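Local coordinates for IroE-like serine hydrolase (Shewanella oneidensis, PDB 3GFF), which probably hydrolyses ester bonds as a serine hydrolase of the esterase D family, within the alpha/beta-hydrolase superfamily, at residues M87-P99 against L172-E184. Residues are numbered along the deposited sequence; the frame is centred on the assembly and turned at random.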
# COMPACT_ATOMS: atom_id res chain seq x y z
N MSE A 87 -17.64 14.53 -13.68
CA MSE A 87 -18.62 13.83 -14.49
C MSE A 87 -18.49 14.23 -15.96
O MSE A 87 -18.83 13.48 -16.83
CB MSE A 87 -20.05 14.04 -13.99
CG MSE A 87 -20.41 13.24 -12.72
SE MSE A 87 -20.20 11.29 -12.94
CE MSE A 87 -21.53 11.16 -14.32
N ARG A 88 -17.96 15.41 -16.21
CA ARG A 88 -17.83 15.89 -17.57
C ARG A 88 -16.64 15.23 -18.22
O ARG A 88 -16.77 14.71 -19.32
CB ARG A 88 -17.67 17.40 -17.60
CG ARG A 88 -17.63 18.06 -18.98
CD ARG A 88 -17.06 19.46 -18.85
NE ARG A 88 -15.67 19.41 -18.39
CZ ARG A 88 -14.94 20.46 -18.02
NH1 ARG A 88 -15.45 21.70 -18.05
NH2 ARG A 88 -13.69 20.29 -17.62
N ASP A 89 -15.50 15.22 -17.52
CA ASP A 89 -14.24 14.77 -18.08
C ASP A 89 -13.97 13.28 -18.04
O ASP A 89 -13.16 12.81 -18.80
CB ASP A 89 -13.09 15.44 -17.33
CG ASP A 89 -13.10 16.95 -17.47
OD1 ASP A 89 -13.62 17.47 -18.48
OD2 ASP A 89 -12.57 17.63 -16.55
N TYR A 90 -14.63 12.55 -17.15
CA TYR A 90 -14.35 11.14 -16.98
C TYR A 90 -15.34 10.22 -17.67
O TYR A 90 -15.18 9.01 -17.60
CB TYR A 90 -14.21 10.80 -15.48
CG TYR A 90 -12.89 11.20 -14.85
CD1 TYR A 90 -12.09 12.19 -15.41
CD2 TYR A 90 -12.48 10.66 -13.65
CE1 TYR A 90 -10.92 12.57 -14.85
CE2 TYR A 90 -11.27 11.06 -13.04
CZ TYR A 90 -10.51 12.03 -13.64
OH TYR A 90 -9.32 12.48 -13.07
N THR A 91 -16.35 10.81 -18.33
CA THR A 91 -17.39 10.04 -19.04
C THR A 91 -17.23 10.14 -20.55
O THR A 91 -17.11 11.22 -21.09
CB THR A 91 -18.81 10.45 -18.57
OG1 THR A 91 -19.03 11.85 -18.73
CG2 THR A 91 -19.00 10.07 -17.07
N PRO A 92 -17.14 8.99 -21.22
CA PRO A 92 -16.93 8.97 -22.67
C PRO A 92 -18.19 9.22 -23.48
O PRO A 92 -18.09 9.70 -24.63
CB PRO A 92 -16.39 7.56 -22.91
CG PRO A 92 -16.98 6.72 -21.78
CD PRO A 92 -17.18 7.63 -20.63
N THR A 93 -19.35 8.90 -22.90
CA THR A 93 -20.63 9.12 -23.54
C THR A 93 -21.54 9.93 -22.61
O THR A 93 -21.35 9.97 -21.40
CB THR A 93 -21.29 7.78 -23.96
OG1 THR A 93 -21.42 6.90 -22.82
CG2 THR A 93 -20.44 7.08 -25.02
N HIS A 94 -22.52 10.57 -23.23
CA HIS A 94 -23.50 11.38 -22.56
C HIS A 94 -24.79 10.60 -22.28
O HIS A 94 -25.34 9.97 -23.16
CB HIS A 94 -23.85 12.59 -23.44
CG HIS A 94 -24.95 13.45 -22.88
ND1 HIS A 94 -24.78 14.23 -21.75
CD2 HIS A 94 -26.24 13.62 -23.27
CE1 HIS A 94 -25.92 14.85 -21.48
NE2 HIS A 94 -26.83 14.47 -22.37
N THR A 95 -25.26 10.70 -21.05
CA THR A 95 -26.56 10.17 -20.62
C THR A 95 -26.93 10.92 -19.35
O THR A 95 -26.06 11.37 -18.60
CB THR A 95 -26.58 8.64 -20.34
OG1 THR A 95 -27.92 8.21 -20.02
CG2 THR A 95 -25.66 8.29 -19.17
N LEU A 96 -28.24 11.06 -19.14
CA LEU A 96 -28.80 11.71 -17.95
C LEU A 96 -29.31 10.67 -16.95
O LEU A 96 -29.84 11.06 -15.91
CB LEU A 96 -29.97 12.60 -18.35
CG LEU A 96 -29.66 13.76 -19.31
CD1 LEU A 96 -30.93 14.40 -19.86
CD2 LEU A 96 -28.72 14.78 -18.63
N VAL A 97 -29.14 9.38 -17.23
CA VAL A 97 -29.72 8.34 -16.40
C VAL A 97 -28.73 7.29 -15.90
O VAL A 97 -27.67 7.09 -16.48
CB VAL A 97 -30.91 7.57 -17.12
CG1 VAL A 97 -32.12 8.50 -17.41
CG2 VAL A 97 -30.44 6.87 -18.41
N LEU A 98 -29.10 6.65 -14.79
CA LEU A 98 -28.38 5.52 -14.22
C LEU A 98 -28.84 4.28 -15.03
O LEU A 98 -29.79 4.38 -15.77
CB LEU A 98 -28.73 5.34 -12.74
CG LEU A 98 -28.26 6.41 -11.75
CD1 LEU A 98 -29.18 6.53 -10.55
CD2 LEU A 98 -26.79 6.15 -11.33
N PRO A 99 -28.16 3.13 -14.89
CA PRO A 99 -28.54 1.90 -15.62
C PRO A 99 -29.97 1.45 -15.41
O PRO A 99 -30.56 0.76 -16.26
CB PRO A 99 -27.57 0.86 -15.05
CG PRO A 99 -26.40 1.62 -14.61
CD PRO A 99 -26.95 2.91 -14.07
N LEU A 172 -17.89 0.56 -15.50
CA LEU A 172 -18.44 0.13 -16.78
C LEU A 172 -19.97 0.22 -16.79
O LEU A 172 -20.58 0.19 -17.86
CB LEU A 172 -17.99 -1.31 -17.12
CG LEU A 172 -16.49 -1.55 -17.40
CD1 LEU A 172 -16.17 -3.07 -17.68
CD2 LEU A 172 -16.07 -0.74 -18.60
N TRP A 173 -20.59 0.26 -15.62
CA TRP A 173 -22.04 0.44 -15.54
C TRP A 173 -22.49 1.79 -16.16
O TRP A 173 -23.66 1.94 -16.60
CB TRP A 173 -22.52 0.33 -14.10
CG TRP A 173 -21.92 1.36 -13.20
CD1 TRP A 173 -20.84 1.21 -12.40
CD2 TRP A 173 -22.36 2.72 -13.04
NE1 TRP A 173 -20.58 2.37 -11.73
CE2 TRP A 173 -21.49 3.33 -12.12
CE3 TRP A 173 -23.39 3.49 -13.59
CZ2 TRP A 173 -21.61 4.65 -11.72
CZ3 TRP A 173 -23.51 4.81 -13.22
CH2 TRP A 173 -22.63 5.38 -12.28
N PHE A 174 -21.57 2.75 -16.26
CA PHE A 174 -21.96 4.04 -16.76
C PHE A 174 -22.44 3.92 -18.20
O PHE A 174 -21.76 3.36 -19.05
CB PHE A 174 -20.87 5.09 -16.62
CG PHE A 174 -21.29 6.42 -17.15
CD1 PHE A 174 -22.07 7.25 -16.41
CD2 PHE A 174 -20.99 6.77 -18.44
CE1 PHE A 174 -22.51 8.44 -16.91
CE2 PHE A 174 -21.41 7.98 -18.95
CZ PHE A 174 -22.15 8.82 -18.18
N ASP A 175 -23.65 4.42 -18.44
CA ASP A 175 -24.28 4.42 -19.75
C ASP A 175 -24.24 3.03 -20.37
O ASP A 175 -24.03 2.90 -21.58
CB ASP A 175 -23.65 5.48 -20.66
CG ASP A 175 -24.38 5.64 -22.00
OD1 ASP A 175 -25.56 5.26 -22.08
OD2 ASP A 175 -23.80 6.15 -22.97
N SER A 176 -24.45 2.01 -19.54
CA SER A 176 -24.58 0.62 -19.97
C SER A 176 -26.03 0.33 -20.38
O SER A 176 -26.97 0.79 -19.70
CB SER A 176 -24.18 -0.37 -18.87
OG SER A 176 -24.89 -0.14 -17.66
N PRO A 177 -26.21 -0.52 -21.41
CA PRO A 177 -25.19 -1.28 -22.15
C PRO A 177 -24.43 -0.56 -23.28
O PRO A 177 -23.49 -1.12 -23.82
CB PRO A 177 -26.02 -2.43 -22.76
CG PRO A 177 -27.34 -1.83 -23.03
CD PRO A 177 -27.56 -0.79 -21.94
N HIS A 178 -24.88 0.64 -23.65
CA HIS A 178 -24.32 1.40 -24.74
C HIS A 178 -22.81 1.59 -24.76
O HIS A 178 -22.17 1.24 -25.76
CB HIS A 178 -25.00 2.78 -24.84
CG HIS A 178 -24.46 3.65 -25.94
ND1 HIS A 178 -24.84 3.51 -27.26
CD2 HIS A 178 -23.62 4.71 -25.90
CE1 HIS A 178 -24.22 4.42 -27.99
NE2 HIS A 178 -23.47 5.16 -27.19
N TYR A 179 -22.22 2.16 -23.71
CA TYR A 179 -20.78 2.38 -23.76
C TYR A 179 -20.01 1.07 -23.81
O TYR A 179 -19.09 0.89 -24.60
CB TYR A 179 -20.24 3.33 -22.66
CG TYR A 179 -18.73 3.48 -22.78
CD1 TYR A 179 -18.18 4.05 -23.92
CD2 TYR A 179 -17.87 2.98 -21.80
CE1 TYR A 179 -16.85 4.14 -24.08
CE2 TYR A 179 -16.50 3.09 -21.94
CZ TYR A 179 -16.00 3.66 -23.09
OH TYR A 179 -14.66 3.78 -23.28
N LEU A 180 -20.40 0.14 -22.97
CA LEU A 180 -19.76 -1.15 -22.89
C LEU A 180 -19.73 -1.85 -24.26
O LEU A 180 -18.75 -2.48 -24.58
CB LEU A 180 -20.48 -2.00 -21.84
CG LEU A 180 -20.00 -3.43 -21.62
CD1 LEU A 180 -18.53 -3.43 -21.16
CD2 LEU A 180 -20.92 -4.10 -20.60
N THR A 181 -20.80 -1.75 -25.05
CA THR A 181 -20.86 -2.34 -26.38
C THR A 181 -19.81 -1.71 -27.27
O THR A 181 -19.18 -2.41 -28.05
CB THR A 181 -22.25 -2.15 -27.06
OG1 THR A 181 -23.24 -2.83 -26.31
CG2 THR A 181 -22.24 -2.70 -28.46
N LEU A 182 -19.64 -0.39 -27.17
CA LEU A 182 -18.59 0.31 -27.95
C LEU A 182 -17.21 -0.24 -27.61
O LEU A 182 -16.38 -0.41 -28.51
CB LEU A 182 -18.61 1.81 -27.68
CG LEU A 182 -19.60 2.63 -28.50
CD1 LEU A 182 -20.88 1.87 -28.80
CD2 LEU A 182 -19.83 3.96 -27.82
N LEU A 183 -16.98 -0.52 -26.34
CA LEU A 183 -15.70 -1.11 -25.90
C LEU A 183 -15.49 -2.51 -26.45
O LEU A 183 -14.40 -2.83 -26.93
CB LEU A 183 -15.59 -1.19 -24.38
CG LEU A 183 -14.93 -0.11 -23.58
CD1 LEU A 183 -14.81 -0.65 -22.16
CD2 LEU A 183 -13.57 0.22 -24.15
N GLU A 184 -16.52 -3.34 -26.34
CA GLU A 184 -16.48 -4.70 -26.85
C GLU A 184 -16.18 -4.69 -28.36
O GLU A 184 -15.44 -5.54 -28.84
CB GLU A 184 -17.82 -5.38 -26.59
CG GLU A 184 -18.09 -5.72 -25.12
CD GLU A 184 -19.51 -6.21 -24.89
OE1 GLU A 184 -20.37 -6.00 -25.76
OE2 GLU A 184 -19.78 -6.77 -23.83
O HOH W 1 -27.63 5.45 -20.20
O HOH W 2 -26.05 5.01 -16.75
O HOH W 3 -29.41 0.11 -18.64
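Pro92 lays its CG over the centre of the Tyr179 ring, 3.4 Å from the centroid and 10° off the ring normal, a close CH-pi contact. The phenol OH of Tyr179 is hydrogen-bonded to Glu153 of helix 146-156, whose side chain also touches Pro92. Were Tyr179 an alanine, Pro92 would probably lose the ring it rests on and Glu153 its hydroxyl partner. Phe174 has CG anti to its backbone N (chi1 180°), which carries the ring in among the 87-99 residues: Thr91 CG2 sits over one face, 3.7 Å from the centroid, Thr93 O lies at the edge, 3.2 Å from CE2, and CE of the selenomethionine Met87 and CG2 of Thr95 add oblique methyl contacts. Asp175 serves two threonines, one directly and one through a water. Its OD2 takes a very short hydrogen bond from Thr93 OG1 (2.5 Å), while OD1 accepts from a water that also bonds Thr95 OG1. Further along, Pro99 CD packs 3.6 Å from Trp173 CE3, and two more waters link the backbones, one between Val97 O and Asp175 N, the other between Pro99 O and Ser176 O. The Trp173 ring also meets that of Phe146, which lies within the probable nucleophile elbow. Rings and prolines thus supply the apolar grip on the type II turn from Trp173 to Ser176 and on Tyr179, while one direct carboxylate bond and three bridging waters satisfy polar atoms of a partly buried seam.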